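Long-range contacts in type 3 secretion system translocon protein SctE (Shigella flexneri, PDB 3U0C), which inserts with its partner IpaC into the host cell membrane, forming the pore through which type III effector proteins pass into the cytosol: residues L56-L61 and A72-I77; Q135-L140 and R155-L160. All coordinates share one frame; numbering follows the deposited sequence.

Contact 1: residues L56-L61 and A72-I77; sequences LLIGNL and ALTNKI
Ile58 and Ile77 meet through different first torsions. In Ile58, CG1 stands anti to the backbone N (chi1 -168°), which extends the longer branch toward helix 71-141; in Ile77, CG1 lies beside the backbone N and anti to the carbonyl carbon (chi1 -69°), and CD1 is carried out toward helix 50-65. The two side chains point at each other, and the tip of Ile77 passes that of Ile58 so that Ile77 CD1 rests on both CB and CG1 of Ile58, 3.5 Å from Ile58 CB. Leu73 runs past Ile58 in the opposite direction, bringing its CD2 to 4.0 Å from Ile58 CD1. The same methyl of Leu73 lies more loosely against Leu61, with CD2 4.5 Å from Leu61 CD1. Thr74 crosses Ile58 at about a right angle, its OG1 4.2 Å from Ile58 CG1; that hydroxyl is hydrogen-bonded to the carbonyl oxygen of Leu70, just before the helix begins. Ile77 and Thr74 also touch Leu54 and Ile62 of helix 50-65, extending the apolar strip along that helix. With axes 11.2 Å apart and N-to-C directions 167° from each other, the segments belong to a partly solvent-open antiparallel helical hairpin, in which the short helix 50-65 folds back on the start of the long helix 71-141.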
ATOM      1  N   LEU A  56      34.474 -29.938 -15.441  1.00 32.12           N
ATOM      2  CA  LEU A  56      35.764 -30.585 -15.382  1.00 32.83           C
ATOM      3  C   LEU A  56      35.577 -32.077 -15.184  1.00 33.85           C
ATOM      4  O   LEU A  56      36.261 -32.887 -15.809  1.00 35.78           O
ATOM      5  CB  LEU A  56      36.610 -29.994 -14.261  1.00 33.24           C
ATOM      6  CG  LEU A  56      37.000 -28.538 -14.529  1.00 34.84           C
ATOM      7  CD1 LEU A  56      37.551 -27.874 -13.273  1.00 35.05           C
ATOM      8  CD2 LEU A  56      37.990 -28.435 -15.699  1.00 39.36           C
ATOM      9  N   LEU A  57      34.635 -32.434 -14.324  1.00 30.23           N
ATOM     10  CA  LEU A  57      34.394 -33.834 -14.006  1.00 32.30           C
ATOM     11  C   LEU A  57      33.947 -34.635 -15.222  1.00 31.01           C
ATOM     12  O   LEU A  57      34.532 -35.671 -15.550  1.00 30.11           O
ATOM     13  CB  LEU A  57      33.366 -33.956 -12.883  1.00 33.86           C
ATOM     14  CG  LEU A  57      32.926 -35.372 -12.529  1.00 38.28           C
ATOM     15  CD1 LEU A  57      34.131 -36.273 -12.323  1.00 36.85           C
ATOM     16  CD2 LEU A  57      32.049 -35.335 -11.276  1.00 38.24           C
ATOM     17  N   ILE A  58      32.909 -34.159 -15.891  1.00 30.34           N
ATOM     18  CA  ILE A  58      32.397 -34.874 -17.038  1.00 35.06           C
ATOM     19  C   ILE A  58      33.444 -34.883 -18.164  1.00 36.25           C
ATOM     20  O   ILE A  58      33.590 -35.876 -18.872  1.00 32.56           O
ATOM     21  CB  ILE A  58      31.056 -34.319 -17.521  1.00 29.64           C
ATOM     22  CG1 ILE A  58      30.435 -35.279 -18.534  1.00 32.70           C
ATOM     23  CG2 ILE A  58      31.229 -32.914 -18.104  1.00 31.49           C
ATOM     24  CD1 ILE A  58      30.371 -36.718 -18.068  1.00 31.48           C
ATOM     25  N   GLY A  59      34.175 -33.778 -18.298  1.00 33.74           N
ATOM     26  CA  GLY A  59      35.285 -33.700 -19.226  1.00 36.47           C
ATOM     27  C   GLY A  59      36.290 -34.800 -18.945  1.00 40.20           C
ATOM     28  O   GLY A  59      36.676 -35.542 -19.845  1.00 38.30           O
ATOM     29  N   ASN A  60      36.692 -34.915 -17.685  1.00 36.41           N
ATOM     30  CA  ASN A  60      37.630 -35.937 -17.239  1.00 35.25           C
ATOM     31  C   ASN A  60      37.126 -37.359 -17.494  1.00 32.00           C
ATOM     32  O   ASN A  60      37.858 -38.200 -18.017  1.00 34.36           O
ATOM     33  CB  ASN A  60      37.936 -35.752 -15.749  1.00 40.00           C
ATOM     34  CG  ASN A  60      39.269 -36.360 -15.339  1.00 52.58           C
ATOM     35  OD1 ASN A  60      39.668 -37.419 -15.835  1.00 59.14           O
ATOM     36  ND2 ASN A  60      39.977 -35.681 -14.439  1.00 54.43           N
ATOM     37  N   LEU A  61      35.880 -37.628 -17.114  1.00 30.64           N
ATOM     38  CA  LEU A  61      35.284 -38.939 -17.323  1.00 30.21           C
ATOM     39  C   LEU A  61      35.283 -39.288 -18.813  1.00 30.44           C
ATOM     40  O   LEU A  61      35.642 -40.390 -19.197  1.00 30.73           O
ATOM     41  CB  LEU A  61      33.861 -39.019 -16.739  1.00 29.15           C
ATOM     42  CG  LEU A  61      33.678 -38.943 -15.213  1.00 33.61           C
ATOM     43  CD1 LEU A  61      32.211 -38.913 -14.798  1.00 27.98           C
ATOM     44  CD2 LEU A  61      34.377 -40.082 -14.507  1.00 32.03           C
ATOM     45  N   ALA A  72      24.132 -39.875 -22.105  1.00 42.20           N
ATOM     46  CA  ALA A  72      22.945 -39.679 -21.285  1.00 41.91           C
ATOM     47  C   ALA A  72      23.252 -38.768 -20.113  1.00 45.47           C
ATOM     48  O   ALA A  72      22.491 -37.852 -19.793  1.00 44.51           O
ATOM     49  CB  ALA A  72      22.462 -41.005 -20.765  1.00 42.13           C
ATOM     50  N   LEU A  73      24.371 -39.052 -19.453  1.00 36.40           N
ATOM     51  CA  LEU A  73      24.838 -38.211 -18.364  1.00 35.94           C
ATOM     52  C   LEU A  73      25.135 -36.800 -18.896  1.00 42.47           C
ATOM     53  O   LEU A  73      24.718 -35.802 -18.307  1.00 32.34           O
ATOM     54  CB  LEU A  73      26.055 -38.850 -17.699  1.00 36.37           C
ATOM     55  CG  LEU A  73      26.704 -38.189 -16.486  1.00 33.11           C
ATOM     56  CD1 LEU A  73      25.698 -37.934 -15.385  1.00 33.51           C
ATOM     57  CD2 LEU A  73      27.875 -39.052 -15.990  1.00 30.79           C
ATOM     58  N   THR A  74      25.827 -36.733 -20.032  1.00 33.82           N
ATOM     59  CA  THR A  74      26.151 -35.466 -20.681  1.00 34.35           C
ATOM     60  C   THR A  74      24.893 -34.615 -20.886  1.00 36.28           C
ATOM     61  O   THR A  74      24.886 -33.396 -20.699  1.00 34.18           O
ATOM     62  CB  THR A  74      26.808 -35.712 -22.051  1.00 35.68           C
ATOM     63  OG1 THR A  74      28.125 -36.239 -21.853  1.00 47.84           O
ATOM     64  CG2 THR A  74      26.918 -34.426 -22.835  1.00 38.22           C
ATOM     65  N   ASN A  75      23.832 -35.288 -21.295  1.00 44.51           N
ATOM     66  CA  ASN A  75      22.576 -34.640 -21.563  1.00 46.73           C
ATOM     67  C   ASN A  75      21.930 -34.188 -20.267  1.00 42.34           C
ATOM     68  O   ASN A  75      21.401 -33.089 -20.184  1.00 38.32           O
ATOM     69  CB  ASN A  75      21.656 -35.591 -22.318  1.00 51.07           C
ATOM     70  CG  ASN A  75      22.032 -35.713 -23.775  1.00 46.33           C
ATOM     71  OD1 ASN A  75      22.698 -34.833 -24.331  1.00 47.32           O
ATOM     72  ND2 ASN A  75      21.608 -36.801 -24.410  1.00 45.87           N
ATOM     73  N   LYS A  76      21.979 -35.042 -19.255  1.00 43.54           N
ATOM     74  CA  LYS A  76      21.466 -34.657 -17.956  1.00 45.41           C
ATOM     75  C   LYS A  76      22.184 -33.425 -17.416  1.00 42.94           C
ATOM     76  O   LYS A  76      21.545 -32.521 -16.868  1.00 34.81           O
ATOM     77  CB  LYS A  76      21.539 -35.825 -16.981  1.00 42.47           C
ATOM     78  CG  LYS A  76      20.581 -36.929 -17.354  1.00 43.38           C
ATOM     79  CD  LYS A  76      20.629 -38.068 -16.369  1.00 41.11           C
ATOM     80  CE  LYS A  76      19.519 -39.038 -16.671  1.00 36.81           C
ATOM     81  NZ  LYS A  76      19.618 -40.221 -15.799  1.00 40.04           N
ATOM     82  N   ILE A  77      23.504 -33.384 -17.599  1.00 30.73           N
ATOM     83  CA  ILE A  77      24.307 -32.251 -17.149  1.00 28.88           C
ATOM     84  C   ILE A  77      23.906 -30.944 -17.838  1.00 28.83           C
ATOM     85  O   ILE A  77      23.865 -29.897 -17.205  1.00 28.43           O
ATOM     86  CB  ILE A  77      25.804 -32.503 -17.345  1.00 28.63           C
ATOM     87  CG1 ILE A  77      26.286 -33.590 -16.374  1.00 28.22           C
ATOM     88  CG2 ILE A  77      26.589 -31.218 -17.169  1.00 28.76           C
ATOM     89  CD1 ILE A  77      27.663 -34.122 -16.683  1.00 28.29           C
TER

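Contact 2: residues Q135-L140 and R155-L160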
ATOM      1  N   GLN A 135     -24.840  25.408  20.537  1.00 74.65           N
ATOM      2  CA  GLN A 135     -24.699  26.471  21.503  1.00 71.15           C
ATOM      3  C   GLN A 135     -25.441  27.692  21.018  1.00 67.46           C
ATOM      4  O   GLN A 135     -26.313  28.212  21.716  1.00 66.59           O
ATOM      5  CB  GLN A 135     -23.231  26.826  21.662  1.00 71.60           C
ATOM      6  CG  GLN A 135     -22.393  25.734  22.293  1.00 81.02           C
ATOM      7  CD  GLN A 135     -20.952  26.148  22.341  1.00 83.57           C
ATOM      8  OE1 GLN A 135     -20.509  26.989  21.523  1.00 85.11           O
ATOM      9  NE2 GLN A 135     -20.193  25.569  23.277  1.00 77.74           N
ATOM     10  N   ILE A 136     -25.093  28.150  19.822  1.00 42.01           N
ATOM     11  CA  ILE A 136     -25.702  29.349  19.281  1.00 42.26           C
ATOM     12  C   ILE A 136     -27.199  29.148  19.055  1.00 39.86           C
ATOM     13  O   ILE A 136     -27.997  30.053  19.313  1.00 40.76           O
ATOM     14  CB  ILE A 136     -25.025  29.792  17.986  1.00 41.06           C
ATOM     15  CG1 ILE A 136     -25.500  31.174  17.590  1.00 39.36           C
ATOM     16  CG2 ILE A 136     -25.346  28.829  16.865  1.00 37.22           C
ATOM     17  CD1 ILE A 136     -24.759  31.741  16.439  1.00 38.46           C
ATOM     18  N   GLN A 137     -27.581  27.953  18.607  1.00 42.22           N
ATOM     19  CA  GLN A 137     -28.987  27.672  18.340  1.00 50.68           C
ATOM     20  C   GLN A 137     -29.801  27.767  19.625  1.00 45.52           C
ATOM     21  O   GLN A 137     -30.861  28.390  19.641  1.00 46.04           O
ATOM     22  CB  GLN A 137     -29.185  26.320  17.635  1.00 40.29           C
ATOM     23  CG  GLN A 137     -28.991  26.414  16.117  1.00 46.71           C
ATOM     24  CD  GLN A 137     -29.129  25.081  15.364  1.00 45.81           C
ATOM     25  OE1 GLN A 137     -29.250  24.008  15.965  1.00 49.05           O
ATOM     26  NE2 GLN A 137     -29.098  25.153  14.031  1.00 42.49           N
ATOM     27  N   THR A 138     -29.289  27.171  20.701  1.00 52.34           N
ATOM     28  CA  THR A 138     -29.909  27.311  22.011  1.00 46.00           C
ATOM     29  C   THR A 138     -30.004  28.783  22.403  1.00 50.74           C
ATOM     30  O   THR A 138     -31.052  29.254  22.860  1.00 50.95           O
ATOM     31  CB  THR A 138     -29.104  26.606  23.110  1.00 53.77           C
ATOM     32  OG1 THR A 138     -29.244  25.181  23.000  1.00 48.02           O
ATOM     33  CG2 THR A 138     -29.603  27.063  24.462  1.00 50.38           C
ATOM     34  N   ARG A 139     -28.901  29.506  22.239  1.00141.42           N
ATOM     35  CA  ARG A 139     -28.863  30.931  22.575  1.00148.02           C
ATOM     36  C   ARG A 139     -29.866  31.756  21.766  1.00138.46           C
ATOM     37  O   ARG A 139     -30.438  32.718  22.271  1.00140.93           O
ATOM     38  CB  ARG A 139     -27.452  31.484  22.364  1.00 95.69           C
ATOM     39  CG  ARG A 139     -27.304  32.956  22.711  1.00 95.69           C
ATOM     40  CD  ARG A 139     -25.887  33.487  22.569  1.00 95.69           C
ATOM     41  NE  ARG A 139     -25.791  34.898  22.936  1.00 95.69           N
ATOM     42  CZ  ARG A 139     -24.649  35.553  23.085  1.00 95.69           C
ATOM     43  NH1 ARG A 139     -23.494  34.929  22.896  1.00 95.69           N
ATOM     44  NH2 ARG A 139     -24.657  36.837  23.422  1.00 95.69           N
ATOM     45  N   LEU A 140     -30.092  31.370  20.516  1.00 45.62           N
ATOM     46  CA  LEU A 140     -31.024  32.080  19.647  1.00 47.75           C
ATOM     47  C   LEU A 140     -32.467  31.787  20.011  1.00 46.87           C
ATOM     48  O   LEU A 140     -33.333  32.634  19.817  1.00 45.87           O
ATOM     49  CB  LEU A 140     -30.814  31.706  18.180  1.00 45.75           C
ATOM     50  CG  LEU A 140     -29.703  32.372  17.364  1.00 55.80           C
ATOM     51  CD1 LEU A 140     -29.388  31.495  16.158  1.00 43.35           C
ATOM     52  CD2 LEU A 140     -30.074  33.785  16.931  1.00 45.91           C
ATOM     53  N   ARG A 155     -26.470  35.462  11.566  1.00 58.73           N
ATOM     54  CA  ARG A 155     -25.404  35.536  10.575  1.00 52.52           C
ATOM     55  C   ARG A 155     -24.200  34.680  10.954  1.00 52.52           C
ATOM     56  O   ARG A 155     -23.462  34.233  10.078  1.00 53.41           O
ATOM     57  CB  ARG A 155     -24.947  36.984  10.364  1.00 51.00           C
ATOM     58  CG  ARG A 155     -25.892  37.841   9.538  1.00 56.76           C
ATOM     59  CD  ARG A 155     -25.319  39.241   9.319  1.00 63.69           C
ATOM     60  NE  ARG A 155     -24.613  39.743  10.503  1.00 73.46           N
ATOM     61  CZ  ARG A 155     -24.995  40.801  11.217  1.00 79.48           C
ATOM     62  NH1 ARG A 155     -26.070  41.480  10.861  1.00 81.95           N
ATOM     63  NH2 ARG A 155     -24.301  41.189  12.288  1.00 84.28           N
ATOM     64  N   GLU A 156     -23.990  34.463  12.250  1.00 46.62           N
ATOM     65  CA  GLU A 156     -22.891  33.621  12.701  1.00 46.06           C
ATOM     66  C   GLU A 156     -23.247  32.155  12.525  1.00 42.93           C
ATOM     67  O   GLU A 156     -22.380  31.299  12.328  1.00 44.28           O
ATOM     68  CB  GLU A 156     -22.589  33.855  14.173  1.00 56.75           C
ATOM     69  CG  GLU A 156     -22.248  35.275  14.567  1.00 65.93           C
ATOM     70  CD  GLU A 156     -21.972  35.367  16.061  1.00 77.72           C
ATOM     71  OE1 GLU A 156     -22.003  34.305  16.733  1.00 78.16           O
ATOM     72  OE2 GLU A 156     -21.728  36.490  16.564  1.00 83.04           O
ATOM     73  N   GLU A 157     -24.534  31.866  12.643  1.00 44.83           N
ATOM     74  CA  GLU A 157     -24.999  30.507  12.496  1.00 46.97           C
ATOM     75  C   GLU A 157     -24.993  30.085  11.033  1.00 42.53           C
ATOM     76  O   GLU A 157     -24.796  28.925  10.741  1.00 41.63           O
ATOM     77  CB  GLU A 157     -26.388  30.325  13.098  1.00 44.46           C
ATOM     78  CG  GLU A 157     -27.062  29.039  12.685  1.00 52.45           C
ATOM     79  CD  GLU A 157     -28.478  28.943  13.205  1.00 61.02           C
ATOM     80  OE1 GLU A 157     -29.114  29.999  13.430  1.00 57.86           O
ATOM     81  OE2 GLU A 157     -28.957  27.804  13.394  1.00 68.86           O
ATOM     82  N   ILE A 158     -25.211  31.013  10.110  1.00 41.98           N
ATOM     83  CA  ILE A 158     -25.145  30.652   8.701  1.00 42.50           C
ATOM     84  C   ILE A 158     -23.697  30.400   8.345  1.00 39.88           C
ATOM     85  O   ILE A 158     -23.389  29.577   7.484  1.00 38.85           O
ATOM     86  CB  ILE A 158     -25.711  31.747   7.777  1.00 40.48           C
ATOM     87  CG1 ILE A 158     -25.010  33.083   8.039  1.00 72.95           C
ATOM     88  CG2 ILE A 158     -27.207  31.861   7.947  1.00 40.79           C
ATOM     89  CD1 ILE A 158     -24.887  34.006   6.813  1.00 72.70           C
ATOM     90  N   GLN A 159     -22.808  31.107   9.030  1.00 46.04           N
ATOM     91  CA  GLN A 159     -21.390  30.950   8.783  1.00 40.83           C
ATOM     92  C   GLN A 159     -20.864  29.631   9.338  1.00 42.32           C
ATOM     93  O   GLN A 159     -20.117  28.936   8.665  1.00 39.52           O
ATOM     94  CB  GLN A 159     -20.607  32.146   9.321  1.00 41.77           C
ATOM     95  CG  GLN A 159     -20.811  33.396   8.481  1.00 51.03           C
ATOM     96  CD  GLN A 159     -20.528  33.148   7.017  1.00 50.93           C
ATOM     97  OE1 GLN A 159     -19.872  32.156   6.658  1.00 57.32           O
ATOM     98  NE2 GLN A 159     -21.014  34.043   6.156  1.00 40.92           N
ATOM     99  N   LEU A 160     -21.266  29.272  10.553  1.00 43.23           N
ATOM    100  CA  LEU A 160     -20.816  28.016  11.140  1.00 43.89           C
ATOM    101  C   LEU A 160     -21.370  26.844  10.352  1.00 45.58           C
ATOM    102  O   LEU A 160     -20.768  25.770  10.289  1.00 39.93           O
ATOM    103  CB  LEU A 160     -21.249  27.900  12.596  1.00 42.85           C
ATOM    104  CG  LEU A 160     -20.536  28.829  13.589  1.00 50.54           C
ATOM    105  CD1 LEU A 160     -21.303  28.887  14.910  1.00 45.37           C
ATOM    106  CD2 LEU A 160     -19.082  28.388  13.796  1.00 43.84           C
TER
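Gln137 and Glu157 make a hydrogen bond between residues 135-140 and 155-160: Gln137 NE2 donates to Glu157 OE2 over 2.7 Å, at an N-H...O angle of 159°. The acceptor lies almost in the amide plane of Gln137 and is met nearly along its C-O axis, while the amide and carboxylate planes are turned 69° apart. Glu157 CG is anti to the backbone N (chi1 166°) and the chain beyond is extended, which carries the carboxylate across to the facing helix. Its other oxygen, OE1, lies 3.1 Å from Leu140 CD1, a close approach of a methyl to the oxygen that the amide does not use. Beside this polar pair, CD1 of the buried Ile136 rests against the CB atoms of Glu156 and Glu157, 3.8 Å from Glu156 CB and 4.0 Å from Glu157 CB, and Glu156 OE1 is as near to it as Glu156 CB. Ile136 CG2 approaches Leu160 CD1 more distantly, at 4.5 Å. In the next shell, Leu153 touches both Ile136 and Leu140 near the turn, while Leu160 packs back on Leu129, Lys132 and Ile133 of helix 71-141. The contact is thus mixed: Ile136, with Leu140, Leu153 and Leu160 around it, supplies apolar burial, and the bond from the neutral amide of the exposed Gln137 to the probably ionised carboxylate of the centrally placed Glu157 adds a directional link.

Overall arrangement
Both contacts are surface contacts between antiparallel helices, and both use helix 71-141: contact 1 near its start, where helix 50-65 folds back on it, and contact 2 near its end, where helix 150-197 turns back alongside. Their centres are about 92 Å apart, on opposite sides of the chain's centre, so they mark the two far ends of an elongated coiled-coil domain from the N-terminal region of the translocator. Contact 1 is almost entirely apolar, with one threonine hydroxyl at its side, and has no buried residue. Contact 2 covers more area, 239 against 166 Å², includes one buried side chain, and combines its apolar packing with a hydrogen bond from an amide to a carboxylate.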